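Local coordinates for protein phosphoribosylaminoimidazole-succinocarboxamide synthase (Ehrlichia chaffeensis str. Arkansas, PDB 3KRE) that catalyses the ATP-dependent joining of L-aspartate to a carboxylated aminoimidazole ribonucleotide, giving SAICAR in de novo purine biosynthesis, at residues N71-L82 and L214-T222; E168-I179 and F201-L212. All blocks are in the same frame, centred on the assembly; numbering follows the deposited sequence.

The centre of contact 1 lies about 7 Å, and that of contact 2 about 15 Å, from the centre of the chain; the two centres are about 17 Å apart. Contact 2 is nested inside the long loop that contact 1 closes, and the two share one apolar core: L214 CD1 meets F201 CZ at 3.8 Å, and L82 CD1 meets I179 CG2 at 4.0 Å. Thus helices 67-84 and 166-189 come together beside strand 192-204, which pairs with strand 213-214. The side chain of D221 is about 6 Å from a bound 1,2-ethanediol, and another sits at N206; both probably come from the crystallisation liquor and do not by themselves define the active site.

Contact 1 of 2, residues N71-L82 and L214-T222; sequences NNYISSFLMKKL and LADEISPDT
S75 and I218 form the polar centre of this contact: the amide of I218 donates to S75 OG over 2.9 Å, nearly straight at 167°. The serine hydroxyl stands anti to its own backbone nitrogen (chi1 -167°), which carries it off the helix flank and over the loop. A small polar residue suits this place, because the chains are so close that S75 CA touches I218 O at 3.2 Å. Apolar side chains pack on both sides of this bond along the helix. Toward its start, I74 and P220 reach for each other tip to tip, with CD1 of I74 3.6 Å from CD of P220. Toward its end, M79 bends at chi2 (-83°), bringing the flexible thioether's CE to 3.4 Å from the carbonyl oxygen of A215. L82 and L214 cross at about a right angle, with L82 CD1 3.6 Å from L214 CD2. The I218 side chain lies among L78, M79 and L82, but it was modelled in two conformers and its exact fit is doubtful. S219 OG accepts from D221 N at 3.0 Å and itself donates to E217 OE1. K34 pairs with E217, while K67 and Y250 hold D221. The motif is an ST turn in an irregular loop laid along the buried face of helix 67-84; the DEISPDT sequence recurs in SAICAR synthetases and probably borders their nucleotide cleft, though no nucleotide is bound here.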
loop_
_atom_site.group_PDB
_atom_site.type_symbol
_atom_site.label_atom_id
_atom_site.label_comp_id
_atom_site.label_asym_id
_atom_site.label_seq_id
_atom_site.Cartn_x
_atom_site.Cartn_y
_atom_site.Cartn_z
ATOM N N ASN A 71 -4.482 3.465 -10.060
ATOM C CA ASN A 71 -3.662 2.825 -9.031
ATOM C C ASN A 71 -2.344 2.294 -9.608
ATOM O O ASN A 71 -1.267 2.467 -9.010
ATOM C CB ASN A 71 -4.438 1.698 -8.301
ATOM C CG ASN A 71 -5.432 2.220 -7.283
ATOM O OD1 ASN A 71 -6.196 1.447 -6.676
ATOM N ND2 ASN A 71 -5.448 3.500 -7.101
ATOM N N ASN A 72 -2.412 1.728 -10.811
ATOM C CA ASN A 72 -1.225 1.291 -11.523
ATOM C C ASN A 72 -0.236 2.446 -11.739
ATOM O O ASN A 72 0.956 2.352 -11.405
ATOM C CB ASN A 72 -1.635 0.664 -12.856
ATOM C CG ASN A 72 -0.466 0.169 -13.645
ATOM O OD1 ASN A 72 0.430 -0.516 -13.095
ATOM N ND2 ASN A 72 -0.444 0.494 -14.935
ATOM N N TYR A 73 -0.738 3.540 -12.295
ATOM C CA TYR A 73 0.093 4.729 -12.521
ATOM C C TYR A 73 0.628 5.344 -11.228
ATOM O O TYR A 73 1.811 5.662 -11.139
ATOM C CB TYR A 73 -0.643 5.781 -13.315
ATOM C CG TYR A 73 -0.926 5.396 -14.755
ATOM C CD1 TYR A 73 0.034 4.703 -15.502
ATOM C CD2 TYR A 73 -2.079 5.811 -15.388
ATOM C CE1 TYR A 73 -0.178 4.391 -16.811
ATOM C CE2 TYR A 73 -2.313 5.502 -16.719
ATOM C CZ TYR A 73 -1.347 4.774 -17.422
ATOM O OH TYR A 73 -1.493 4.452 -18.766
ATOM N N ILE A 74 -0.222 5.493 -10.224
ATOM C CA ILE A 74 0.210 6.057 -8.951
ATOM C C ILE A 74 1.243 5.153 -8.276
ATOM O O ILE A 74 2.283 5.632 -7.808
ATOM C CB ILE A 74 -0.990 6.312 -7.981
ATOM C CG1 ILE A 74 -1.839 7.419 -8.539
ATOM C CG2 ILE A 74 -0.491 6.675 -6.573
ATOM C CD1 ILE A 74 -3.296 7.528 -7.914
ATOM N N SER A 75 0.983 3.864 -8.238
ATOM C CA SER A 75 1.922 2.936 -7.573
ATOM C C SER A 75 3.287 2.850 -8.263
ATOM O O SER A 75 4.345 2.927 -7.603
ATOM C CB SER A 75 1.282 1.550 -7.436
ATOM O OG SER A 75 2.043 0.750 -6.560
ATOM N N SER A 76 3.280 2.685 -9.589
ATOM C CA SER A 76 4.524 2.689 -10.341
ATOM C C SER A 76 5.295 3.997 -10.091
ATOM O O SER A 76 6.501 3.952 -9.869
ATOM C CB SER A 76 4.256 2.454 -11.832
ATOM O OG SER A 76 3.376 3.422 -12.371
ATOM N N PHE A 77 4.586 5.138 -10.100
ATOM C CA PHE A 77 5.192 6.424 -9.842
ATOM C C PHE A 77 5.853 6.479 -8.477
ATOM O O PHE A 77 7.004 6.905 -8.353
ATOM C CB PHE A 77 4.145 7.556 -9.989
ATOM C CG PHE A 77 4.691 8.920 -9.758
ATOM C CD1 PHE A 77 5.304 9.630 -10.793
ATOM C CD2 PHE A 77 4.612 9.496 -8.504
ATOM C CE1 PHE A 77 5.798 10.890 -10.577
ATOM C CE2 PHE A 77 5.121 10.728 -8.276
ATOM C CZ PHE A 77 5.712 11.438 -9.307
ATOM N N LEU A 78 5.094 6.125 -7.441
ATOM C CA LEU A 78 5.598 6.151 -6.061
ATOM C C LEU A 78 6.691 5.096 -5.790
ATOM O O LEU A 78 7.677 5.380 -5.075
ATOM C CB LEU A 78 4.434 6.000 -5.068
ATOM C CG LEU A 78 3.444 7.201 -5.054
ATOM C CD1 LEU A 78 2.266 6.915 -4.120
ATOM C CD2 LEU A 78 4.077 8.638 -4.742
ATOM N N MET A 79 6.569 3.920 -6.396
ATOM C CA MET A 79 7.646 2.927 -6.293
ATOM C C MET A 79 8.970 3.534 -6.808
ATOM O O MET A 79 10.004 3.450 -6.152
ATOM C CB MET A 79 7.314 1.647 -7.100
ATOM C CG MET A 79 6.205 0.732 -6.514
ATOM S SD MET A 79 6.852 -0.369 -5.249
ATOM C CE MET A 79 5.343 -1.058 -4.553
ATOM N N LYS A 80 8.927 4.160 -7.980
ATOM C CA LYS A 80 10.093 4.778 -8.546
ATOM C C LYS A 80 10.640 5.917 -7.687
ATOM O O LYS A 80 11.848 6.033 -7.558
ATOM C CB LYS A 80 9.801 5.247 -9.976
ATOM C CG LYS A 80 10.910 6.005 -10.632
ATOM C CD LYS A 80 12.201 5.152 -10.777
ATOM C CE LYS A 80 13.113 5.711 -11.849
ATOM N NZ LYS A 80 13.591 7.081 -11.473
ATOM N N LYS A 81 9.768 6.743 -7.099
ATOM C CA LYS A 81 10.222 7.744 -6.135
ATOM C C LYS A 81 10.950 7.135 -4.948
ATOM O O LYS A 81 11.953 7.671 -4.481
ATOM C CB LYS A 81 9.043 8.573 -5.666
ATOM C CG LYS A 81 8.481 9.537 -6.713
ATOM C CD LYS A 81 9.543 10.487 -7.182
ATOM C CE LYS A 81 9.008 11.537 -8.111
ATOM N NZ LYS A 81 9.895 12.742 -8.066
ATOM N N LEU A 82 10.469 5.997 -4.481
ATOM C CA LEU A 82 11.099 5.291 -3.374
ATOM C C LEU A 82 12.396 4.642 -3.807
ATOM O O LEU A 82 13.380 4.745 -3.102
ATOM C CB LEU A 82 10.159 4.270 -2.750
ATOM C CG LEU A 82 8.912 4.848 -2.068
ATOM C CD1 LEU A 82 7.969 3.704 -1.634
ATOM C CD2 LEU A 82 9.305 5.721 -0.853
ATOM N N LEU A 214 9.990 -3.984 -0.997
ATOM C CA LEU A 214 8.636 -3.465 -0.959
ATOM C C LEU A 214 7.809 -4.050 -2.124
ATOM O O LEU A 214 8.238 -4.055 -3.292
ATOM C CB LEU A 214 8.624 -1.942 -1.036
ATOM C CG LEU A 214 7.281 -1.286 -0.743
ATOM C CD1 LEU A 214 6.888 -1.472 0.730
ATOM C CD2 LEU A 214 7.407 0.190 -1.104
ATOM N N ALA A 215 6.613 -4.516 -1.794
ATOM C CA ALA A 215 5.763 -5.208 -2.781
ATOM C C ALA A 215 4.352 -4.607 -2.787
ATOM O O ALA A 215 4.171 -3.457 -2.403
ATOM C CB ALA A 215 5.756 -6.666 -2.452
ATOM N N ASP A 216 3.353 -5.385 -3.227
ATOM C CA ASP A 216 1.964 -4.916 -3.327
ATOM C C ASP A 216 1.886 -3.569 -4.049
ATOM O O ASP A 216 2.492 -3.444 -5.107
ATOM C CB ASP A 216 1.278 -4.887 -1.968
ATOM C CG ASP A 216 -0.240 -4.842 -2.100
ATOM O OD1 ASP A 216 -0.777 -5.739 -2.743
ATOM O OD2 ASP A 216 -0.879 -3.866 -1.667
ATOM N N GLU A 217 1.152 -2.585 -3.524
ATOM C CA GLU A 217 1.004 -1.318 -4.213
ATOM C C GLU A 217 1.050 -0.182 -3.229
ATOM O O GLU A 217 0.807 -0.366 -2.018
ATOM C CB GLU A 217 -0.320 -1.274 -4.967
ATOM C CG GLU A 217 -1.531 -1.339 -4.051
ATOM C CD GLU A 217 -2.835 -1.391 -4.825
ATOM O OE1 GLU A 217 -3.321 -0.335 -5.293
ATOM O OE2 GLU A 217 -3.357 -2.497 -4.987
ATOM N N ILE A 218 1.334 0.999 -3.753
ATOM C CA ILE A 218 1.232 2.219 -2.985
ATOM C C ILE A 218 0.284 3.098 -3.761
ATOM O O ILE A 218 0.640 3.667 -4.781
ATOM C CB ILE A 218 2.581 2.923 -2.826
ATOM C CG1 ILE A 218 3.624 1.946 -2.241
ATOM C CG2 ILE A 218 2.413 4.198 -1.953
ATOM C CD1 ILE A 218 5.031 2.431 -2.551
ATOM N N SER A 219 -0.941 3.207 -3.265
ATOM C CA SER A 219 -1.968 3.899 -4.020
ATOM C C SER A 219 -3.049 4.415 -3.074
ATOM O O SER A 219 -2.983 4.155 -1.867
ATOM C CB SER A 219 -2.589 2.919 -5.024
ATOM O OG SER A 219 -3.447 2.001 -4.351
ATOM N N PRO A 220 -4.083 5.077 -3.628
ATOM C CA PRO A 220 -5.218 5.453 -2.784
ATOM C C PRO A 220 -6.016 4.258 -2.231
ATOM O O PRO A 220 -6.831 4.441 -1.355
ATOM C CB PRO A 220 -6.033 6.384 -3.684
ATOM C CG PRO A 220 -5.077 6.841 -4.738
ATOM C CD PRO A 220 -4.155 5.723 -4.956
ATOM N N ASP A 221 -5.750 3.024 -2.696
ATOM C CA ASP A 221 -6.324 1.844 -2.048
ATOM C C ASP A 221 -5.584 1.489 -0.747
ATOM O O ASP A 221 -6.119 0.734 0.077
ATOM C CB ASP A 221 -6.270 0.622 -2.967
ATOM C CG ASP A 221 -7.474 0.501 -3.848
ATOM O OD1 ASP A 221 -8.237 1.484 -4.026
ATOM O OD2 ASP A 221 -7.694 -0.635 -4.312
ATOM N N THR A 222 -4.343 1.964 -0.603
ATOM C CA THR A 222 -3.493 1.548 0.529
ATOM C C THR A 222 -2.965 2.727 1.387
ATOM O O THR A 222 -2.255 2.482 2.350
ATOM C CB THR A 222 -2.280 0.700 0.030
ATOM O OG1 THR A 222 -1.440 1.516 -0.795
ATOM C CG2 THR A 222 -2.775 -0.603 -0.738
#

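Contact 2 of 2, residues E168-I179 and F201-L212; sequences ELEKIKILSLKI and FGKLHNDEQSDL. With EDO (1,2-ethanediol), chain M.
E168 and K203 meet from opposite directions, and the lysine NZ donates to the syn lone pair of E168 OE2 at 2.7 Å. A second salt bridge joins K171 to D211, whose side chains cross at about a right angle. K171 bends at chi2 and chi4 to bring NZ to D211 OD2 at 2.9 Å, on the syn side and 19° out of the carboxylate plane; the bond to OD1 is weak. Long, flexible lysines suit these spans between helix and hairpin. Further in, I172 lies over one face of the F201 ring, a CH-pi contact with CG1 4.0 Å from the ring centroid. CG1 of I172 is anti to the backbone nitrogen (chi1 -155°), which directs that branch toward the ring. L175 and I179 approach the same ring obliquely, and L212 sets CD1 3.7 Å from I172 CB. In the next shell, one water bridges E168 OE1 and K203 NZ, while another donates to E168 OE2 and to S210 O. The backbone nitrogen of T165 also binds E168, and K88 gives D211 a second cation. The amide of L212 meets D211 OD1 at 2.8 Å from above the carboxylate plane, steadying that group. With a cation beside each carboxylate, both acids would probably remain ionised, and the ion pairs lie at the outer rim of an aromatic-aliphatic core that joins helix 166-189 to the hairpin.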
loop_
_atom_site.group_PDB
_atom_site.type_symbol
_atom_site.label_atom_id
_atom_site.label_comp_id
_atom_site.label_asym_id
_atom_site.label_seq_id
_atom_site.Cartn_x
_atom_site.Cartn_y
_atom_site.Cartn_z
ATOM N N GLU A 168 15.580 -8.413 10.721
ATOM C CA GLU A 168 14.552 -8.036 9.730
ATOM C C GLU A 168 13.445 -7.180 10.315
ATOM O O GLU A 168 12.959 -6.261 9.659
ATOM C CB GLU A 168 13.929 -9.274 9.077
ATOM C CG GLU A 168 14.924 -10.025 8.211
ATOM C CD GLU A 168 14.392 -11.335 7.688
ATOM O OE1 GLU A 168 13.573 -11.993 8.390
ATOM O OE2 GLU A 168 14.796 -11.691 6.561
ATOM N N LEU A 169 13.047 -7.466 11.557
ATOM C CA LEU A 169 11.975 -6.717 12.154
ATOM C C LEU A 169 12.459 -5.293 12.452
ATOM O O LEU A 169 11.742 -4.306 12.214
ATOM C CB LEU A 169 11.426 -7.455 13.388
ATOM C CG LEU A 169 10.241 -6.885 14.157
ATOM C CD1 LEU A 169 9.131 -6.516 13.226
ATOM C CD2 LEU A 169 9.787 -7.903 15.180
ATOM N N GLU A 170 13.681 -5.152 12.961
ATOM C CA GLU A 170 14.186 -3.796 13.164
ATOM C C GLU A 170 14.287 -3.094 11.795
ATOM O O GLU A 170 13.953 -1.915 11.669
ATOM C CB GLU A 170 15.526 -3.818 13.903
ATOM C CG GLU A 170 16.339 -2.484 13.887
ATOM C CD GLU A 170 15.671 -1.217 14.473
ATOM O OE1 GLU A 170 14.428 -0.951 14.316
ATOM O OE2 GLU A 170 16.462 -0.400 15.041
ATOM N N LYS A 171 14.756 -3.815 10.778
ATOM C CA LYS A 171 14.902 -3.219 9.434
ATOM C C LYS A 171 13.540 -2.781 8.865
ATOM O O LYS A 171 13.407 -1.697 8.316
ATOM C CB LYS A 171 15.576 -4.196 8.486
ATOM C CG LYS A 171 15.790 -3.702 7.073
ATOM C CD LYS A 171 16.898 -2.676 6.941
ATOM C CE LYS A 171 17.340 -2.518 5.462
ATOM N NZ LYS A 171 18.300 -3.577 4.950
ATOM N N ILE A 172 12.529 -3.620 9.023
ATOM C CA ILE A 172 11.226 -3.306 8.447
ATOM C C ILE A 172 10.655 -2.031 9.061
ATOM O O ILE A 172 9.997 -1.230 8.382
ATOM C CB ILE A 172 10.264 -4.523 8.534
ATOM C CG1 ILE A 172 9.200 -4.451 7.441
ATOM C CG2 ILE A 172 9.582 -4.662 9.867
ATOM C CD1 ILE A 172 8.497 -5.790 7.259
ATOM N N LYS A 173 10.946 -1.807 10.335
ATOM C CA LYS A 173 10.470 -0.589 10.988
ATOM C C LYS A 173 11.256 0.638 10.482
ATOM O O LYS A 173 10.670 1.708 10.217
ATOM C CB LYS A 173 10.550 -0.732 12.497
ATOM C CG LYS A 173 9.684 -1.882 13.016
ATOM C CD LYS A 173 9.537 -1.848 14.548
ATOM C CE LYS A 173 10.689 -2.429 15.223
ATOM N NZ LYS A 173 10.548 -2.216 16.721
ATOM N N ILE A 174 12.554 0.479 10.319
ATOM C CA ILE A 174 13.400 1.589 9.824
ATOM C C ILE A 174 12.945 1.961 8.395
ATOM O O ILE A 174 12.757 3.165 8.058
ATOM C CB ILE A 174 14.880 1.206 9.820
ATOM C CG1 ILE A 174 15.420 1.125 11.262
ATOM C CG2 ILE A 174 15.697 2.187 8.950
ATOM C CD1 ILE A 174 16.788 0.391 11.343
ATOM N N LEU A 175 12.746 0.943 7.567
ATOM C CA LEU A 175 12.323 1.154 6.174
ATOM C C LEU A 175 10.946 1.798 6.126
ATOM O O LEU A 175 10.717 2.700 5.312
ATOM C CB LEU A 175 12.304 -0.175 5.381
ATOM C CG LEU A 175 13.660 -0.812 5.088
ATOM C CD1 LEU A 175 13.476 -2.233 4.433
ATOM C CD2 LEU A 175 14.557 0.110 4.190
ATOM N N SER A 176 10.026 1.311 6.966
ATOM C CA SER A 176 8.667 1.851 7.018
ATOM C C SER A 176 8.667 3.319 7.384
ATOM O O SER A 176 7.955 4.127 6.756
ATOM C CB SER A 176 7.770 1.007 7.963
ATOM O OG SER A 176 7.589 -0.285 7.420
ATOM N N LEU A 177 9.446 3.712 8.387
ATOM C CA LEU A 177 9.550 5.107 8.767
ATOM C C LEU A 177 10.236 5.966 7.680
ATOM O O LEU A 177 9.866 7.128 7.477
ATOM C CB LEU A 177 10.287 5.238 10.121
ATOM C CG LEU A 177 9.513 4.609 11.281
ATOM C CD1 LEU A 177 10.321 4.582 12.602
ATOM C CD2 LEU A 177 8.161 5.388 11.436
ATOM N N LYS A 178 11.247 5.421 7.012
ATOM C CA LYS A 178 11.922 6.148 5.933
ATOM C C LYS A 178 10.927 6.363 4.774
ATOM O O LYS A 178 10.824 7.472 4.227
ATOM C CB LYS A 178 13.173 5.394 5.453
ATOM C CG LYS A 178 13.944 6.047 4.278
ATOM C CD LYS A 178 15.340 5.354 4.009
ATOM C CE LYS A 178 15.926 5.784 2.613
ATOM N NZ LYS A 178 17.219 5.117 2.264
ATOM N N ILE A 179 10.193 5.317 4.449
ATOM C CA ILE A 179 9.155 5.387 3.408
ATOM C C ILE A 179 8.115 6.430 3.803
ATOM O O ILE A 179 7.678 7.235 2.966
ATOM C CB ILE A 179 8.532 3.978 3.131
ATOM C CG1 ILE A 179 9.552 3.086 2.434
ATOM C CG2 ILE A 179 7.233 4.101 2.262
ATOM C CD1 ILE A 179 9.274 1.578 2.495
ATOM N N PHE A 201 5.909 -6.444 2.329
ATOM C CA PHE A 201 7.249 -6.718 1.854
ATOM C C PHE A 201 7.359 -8.184 1.481
ATOM O O PHE A 201 6.627 -9.028 2.002
ATOM C CB PHE A 201 8.255 -6.430 2.952
ATOM C CG PHE A 201 8.418 -4.937 3.285
ATOM C CD1 PHE A 201 9.454 -4.185 2.743
ATOM C CD2 PHE A 201 7.540 -4.316 4.169
ATOM C CE1 PHE A 201 9.580 -2.816 3.080
ATOM C CE2 PHE A 201 7.683 -2.945 4.474
ATOM C CZ PHE A 201 8.703 -2.242 3.953
ATOM N N GLY A 202 8.349 -8.488 0.648
ATOM C CA GLY A 202 8.659 -9.866 0.307
ATOM C C GLY A 202 10.157 -10.052 0.158
ATOM O O GLY A 202 10.928 -9.106 0.307
ATOM N N LYS A 203 10.555 -11.282 -0.067
ATOM C CA LYS A 203 11.959 -11.598 -0.181
ATOM C C LYS A 203 12.178 -12.389 -1.445
ATOM O O LYS A 203 11.251 -13.109 -1.918
ATOM C CB LYS A 203 12.426 -12.385 1.039
ATOM C CG LYS A 203 12.473 -11.544 2.299
ATOM C CD LYS A 203 13.410 -12.108 3.333
ATOM C CE LYS A 203 12.785 -13.128 4.204
ATOM N NZ LYS A 203 13.849 -13.723 5.134
ATOM N N LEU A 204 13.396 -12.230 -1.989
ATOM C CA LEU A 204 13.776 -12.948 -3.196
ATOM C C LEU A 204 13.755 -14.423 -2.951
ATOM O O LEU A 204 14.148 -14.958 -1.877
ATOM C CB LEU A 204 15.133 -12.541 -3.772
ATOM C CG LEU A 204 15.440 -11.066 -4.072
ATOM C CD1 LEU A 204 16.927 -10.849 -4.349
ATOM C CD2 LEU A 204 14.579 -10.567 -5.241
ATOM N N HIS A 205 13.246 -15.053 -4.005
ATOM C CA HIS A 205 13.374 -16.456 -4.303
ATOM C C HIS A 205 14.698 -16.962 -3.985
ATOM O O HIS A 205 15.687 -16.421 -4.495
ATOM C CB HIS A 205 13.294 -16.728 -5.798
ATOM N N ASN A 206 14.708 -18.033 -3.213
ATOM C CA ASN A 206 15.869 -18.888 -3.185
ATOM C C ASN A 206 17.092 -18.137 -2.670
ATOM O O ASN A 206 18.218 -18.518 -2.954
ATOM C CB ASN A 206 16.169 -19.397 -4.593
ATOM C CG ASN A 206 15.050 -20.271 -5.191
ATOM O OD1 ASN A 206 14.093 -20.669 -4.514
ATOM N ND2 ASN A 206 15.218 -20.621 -6.445
ATOM N N ASP A 207 16.862 -17.081 -1.907
ATOM C CA ASP A 207 17.951 -16.341 -1.323
ATOM C C ASP A 207 17.612 -16.154 0.136
ATOM O O ASP A 207 16.800 -15.333 0.471
ATOM C CB ASP A 207 18.094 -15.019 -2.063
ATOM C CG ASP A 207 19.186 -14.140 -1.502
ATOM O OD1 ASP A 207 19.829 -14.517 -0.510
ATOM O OD2 ASP A 207 19.357 -13.054 -2.080
ATOM N N GLU A 208 18.257 -16.939 0.995
ATOM C CA GLU A 208 17.949 -16.918 2.445
ATOM C C GLU A 208 18.508 -15.657 3.094
ATOM O O GLU A 208 18.160 -15.349 4.233
ATOM C CB GLU A 208 18.483 -18.191 3.145
ATOM C CG GLU A 208 20.002 -18.302 3.463
ATOM C CD GLU A 208 20.951 -18.574 2.260
ATOM O OE1 GLU A 208 20.501 -18.570 1.098
ATOM O OE2 GLU A 208 22.187 -18.777 2.512
ATOM N N GLN A 209 19.342 -14.924 2.367
ATOM C CA GLN A 209 19.876 -13.633 2.853
ATOM C C GLN A 209 19.271 -12.438 2.127
ATOM O O GLN A 209 19.783 -11.313 2.222
ATOM C CB GLN A 209 21.402 -13.621 2.717
ATOM C CG GLN A 209 22.096 -14.703 3.541
ATOM C CD GLN A 209 21.924 -14.502 5.022
ATOM O OE1 GLN A 209 21.624 -13.400 5.464
ATOM N NE2 GLN A 209 22.132 -15.555 5.797
ATOM N N SER A 210 18.150 -12.666 1.448
ATOM C CA SER A 210 17.449 -11.612 0.731
ATOM C C SER A 210 17.143 -10.441 1.673
ATOM O O SER A 210 16.766 -10.647 2.823
ATOM C CB SER A 210 16.135 -12.158 0.194
ATOM O OG SER A 210 15.425 -11.182 -0.507
ATOM N N ASP A 211 17.301 -9.224 1.184
ATOM C CA ASP A 211 16.806 -8.068 1.940
ATOM C C ASP A 211 15.281 -8.007 1.714
ATOM O O ASP A 211 14.707 -8.830 0.988
ATOM C CB ASP A 211 17.540 -6.802 1.492
ATOM C CG ASP A 211 17.492 -5.655 2.511
ATOM O OD1 ASP A 211 16.803 -5.732 3.564
ATOM O OD2 ASP A 211 18.194 -4.655 2.232
ATOM N N LEU A 212 14.630 -7.053 2.376
ATOM C CA LEU A 212 13.202 -6.886 2.326
ATOM C C LEU A 212 12.867 -5.971 1.148
ATOM O O LEU A 212 13.407 -4.858 1.037
ATOM C CB LEU A 212 12.726 -6.257 3.646
ATOM C CG LEU A 212 12.975 -7.099 4.898
ATOM C CD1 LEU A 212 12.591 -6.298 6.196
ATOM C CD2 LEU A 212 12.226 -8.435 4.799
HETATM C C1 EDO M . 11.714 -21.136 -1.264
HETATM O O1 EDO M . 12.693 -21.516 -2.253
HETATM C C2 EDO M . 11.230 -19.688 -1.391
HETATM O O2 EDO M . 11.821 -18.999 -2.511
HETATM O O HOH W 1 13.384 -14.501 7.883
HETATM O O HOH W 2 15.855 -9.636 5.160
#